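Local coordinates for protein chitinase (Pyrococcus furiosus, PDB 2CWR) that probably helps a hyperthermophilic chitin-degrading enzyme hold its insoluble substrate, this fragment being its chitin-binding domain, at residues 23-28 / 81-86. Residues are numbered along the deposited sequence; the frame is centred on the assembly and turned at random.
Sequences AEYDVT and FIVNGP
Strands 23-28 and 81-84 run antiparallel, with A23 facing V83 and Y25 facing F81 as hydrogen-bonded pairs flanking the non-hydrogen-bonded pair E24 and I82. Y25 N reaches F81 O at 2.8 Å in a nearly straight bond and F81 N returns to Y25 O at 3.0 Å; A23 and V83 exchange a second pair, whose A23 N to V83 O bond is clearly bent. Y25, F81, A23 and V83 turn their side chains to the buried face. There the Y25 and F81 rings are nearly parallel (8°) but displaced along their planes, with little overlap and centroids 5.1 Å apart. Over the F81 face lies Y25 CB instead, a CH-pi contact 3.8 Å from the ring centroid. F81 sets CG between its backbone N and carbonyl carbon (chi1 56°), swinging the ring across to its neighbour; CE2 then meets V27 CG2 at 4.0 Å. An alanine in place of F81 would probably leave Y25 CB and V27 CG2 without aromatic cover and F66 of the facing sheet without its stacking partner. V83, beta-branched and compact, sets CG2 3.9 Å from Y25 CE1. On the other face E24 and I82 suit partial exposure, E24 CB lying loosely beside I82 CG1 (4.2 Å). The buried face, against V91 and I94 of the second sheet, and the mixed outer one fit a strand pair within a beta-sandwich, this domain's fold.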
loop_
_atom_site.group_PDB
_atom_site.type_symbol
_atom_site.label_atom_id
_atom_site.label_comp_id
_atom_site.label_asym_id
_atom_site.label_seq_id
_atom_site.Cartn_x
_atom_site.Cartn_y
_atom_site.Cartn_z
ATOM N N ALA A 23 10.609 -7.930 -1.951
ATOM C CA ALA A 23 10.611 -6.620 -2.588
ATOM C C ALA A 23 10.064 -5.565 -1.637
ATOM O O ALA A 23 9.164 -5.841 -0.842
ATOM C CB ALA A 23 9.770 -6.659 -3.865
ATOM N N GLU A 24 10.619 -4.360 -1.718
ATOM C CA GLU A 24 10.169 -3.261 -0.874
ATOM C C GLU A 24 9.324 -2.289 -1.684
ATOM O O GLU A 24 9.673 -1.931 -2.812
ATOM C CB GLU A 24 11.353 -2.499 -0.270
ATOM C CG GLU A 24 10.903 -1.346 0.635
ATOM C CD GLU A 24 12.047 -0.651 1.355
ATOM O OE1 GLU A 24 13.069 -1.313 1.629
ATOM O OE2 GLU A 24 11.912 0.555 1.666
ATOM N N TYR A 25 8.211 -1.872 -1.091
ATOM C CA TYR A 25 7.300 -0.931 -1.715
ATOM C C TYR A 25 7.211 0.330 -0.863
ATOM O O TYR A 25 6.739 0.292 0.273
ATOM C CB TYR A 25 5.910 -1.559 -1.861
ATOM C CG TYR A 25 5.891 -2.750 -2.792
ATOM C CD1 TYR A 25 6.352 -4.000 -2.374
ATOM C CD2 TYR A 25 5.459 -2.613 -4.111
ATOM C CE1 TYR A 25 6.387 -5.084 -3.252
ATOM C CE2 TYR A 25 5.488 -3.690 -4.995
ATOM C CZ TYR A 25 5.954 -4.920 -4.559
ATOM O OH TYR A 25 5.987 -5.985 -5.431
ATOM N N ASP A 26 7.685 1.443 -1.414
ATOM C CA ASP A 26 7.654 2.732 -0.723
ATOM C C ASP A 26 6.545 3.528 -1.389
ATOM O O ASP A 26 6.692 3.981 -2.525
ATOM C CB ASP A 26 8.993 3.450 -0.889
ATOM C CG ASP A 26 10.131 2.723 -0.193
ATOM O OD1 ASP A 26 11.287 2.845 -0.651
ATOM O OD2 ASP A 26 9.870 2.037 0.815
ATOM N N VAL A 27 5.438 3.691 -0.675
ATOM C CA VAL A 27 4.273 4.384 -1.205
ATOM C C VAL A 27 4.149 5.835 -0.764
ATOM O O VAL A 27 4.444 6.175 0.382
ATOM C CB VAL A 27 2.970 3.648 -0.785
ATOM C CG1 VAL A 27 1.753 4.316 -1.409
ATOM C CG2 VAL A 27 3.049 2.175 -1.190
ATOM N N THR A 28 3.718 6.684 -1.693
ATOM C CA THR A 28 3.489 8.093 -1.401
ATOM C C THR A 28 2.118 8.441 -1.945
ATOM O O THR A 28 1.815 8.166 -3.106
ATOM C CB THR A 28 4.523 9.016 -2.066
ATOM O OG1 THR A 28 5.827 8.708 -1.567
ATOM C CG2 THR A 28 4.205 10.480 -1.752
ATOM N N PHE A 81 6.079 -1.132 2.805
ATOM C CA PHE A 81 6.002 -2.508 3.257
ATOM C C PHE A 81 6.897 -3.387 2.409
ATOM O O PHE A 81 7.309 -3.007 1.311
ATOM C CB PHE A 81 4.549 -3.004 3.203
ATOM C CG PHE A 81 3.902 -2.875 1.849
ATOM C CD1 PHE A 81 3.864 -3.956 0.974
ATOM C CD2 PHE A 81 3.324 -1.670 1.449
ATOM C CE1 PHE A 81 3.261 -3.841 -0.279
ATOM C CE2 PHE A 81 2.718 -1.548 0.199
ATOM C CZ PHE A 81 2.687 -2.638 -0.666
ATOM N N ILE A 82 7.211 -4.559 2.943
ATOM C CA ILE A 82 8.056 -5.520 2.254
ATOM C C ILE A 82 7.222 -6.765 2.012
ATOM O O ILE A 82 6.483 -7.210 2.890
ATOM C CB ILE A 82 9.299 -5.862 3.108
ATOM C CG1 ILE A 82 10.226 -4.641 3.165
ATOM C CG2 ILE A 82 10.012 -7.085 2.540
ATOM C CD1 ILE A 82 11.460 -4.834 4.025
ATOM N N VAL A 83 7.321 -7.310 0.807
ATOM C CA VAL A 83 6.564 -8.499 0.456
ATOM C C VAL A 83 7.516 -9.620 0.086
ATOM O O VAL A 83 8.443 -9.425 -0.701
ATOM C CB VAL A 83 5.620 -8.233 -0.741
ATOM C CG1 VAL A 83 4.829 -9.491 -1.074
ATOM C CG2 VAL A 83 4.668 -7.093 -0.415
ATOM N N ASN A 84 7.287 -10.788 0.669
ATOM C CA ASN A 84 8.112 -11.954 0.389
ATOM C C ASN A 84 7.276 -12.915 -0.434
ATOM O O ASN A 84 6.067 -13.018 -0.239
ATOM C CB ASN A 84 8.545 -12.627 1.694
ATOM C CG ASN A 84 9.366 -11.708 2.581
ATOM O OD1 ASN A 84 8.984 -11.421 3.719
ATOM N ND2 ASN A 84 10.499 -11.243 2.068
ATOM N N GLY A 85 7.910 -13.619 -1.363
ATOM C CA GLY A 85 7.159 -14.555 -2.172
ATOM C C GLY A 85 7.946 -15.133 -3.326
ATOM O O GLY A 85 9.169 -14.995 -3.385
ATOM N N PRO A 86 7.256 -15.786 -4.268
ATOM C CA PRO A 86 7.890 -16.398 -5.440
ATOM C C PRO A 86 8.597 -15.362 -6.308
ATOM O O PRO A 86 8.204 -14.197 -6.337
ATOM C CB PRO A 86 6.714 -17.034 -6.179
ATOM C CG PRO A 86 5.712 -17.297 -5.093
ATOM C CD PRO A 86 5.805 -16.039 -4.269
#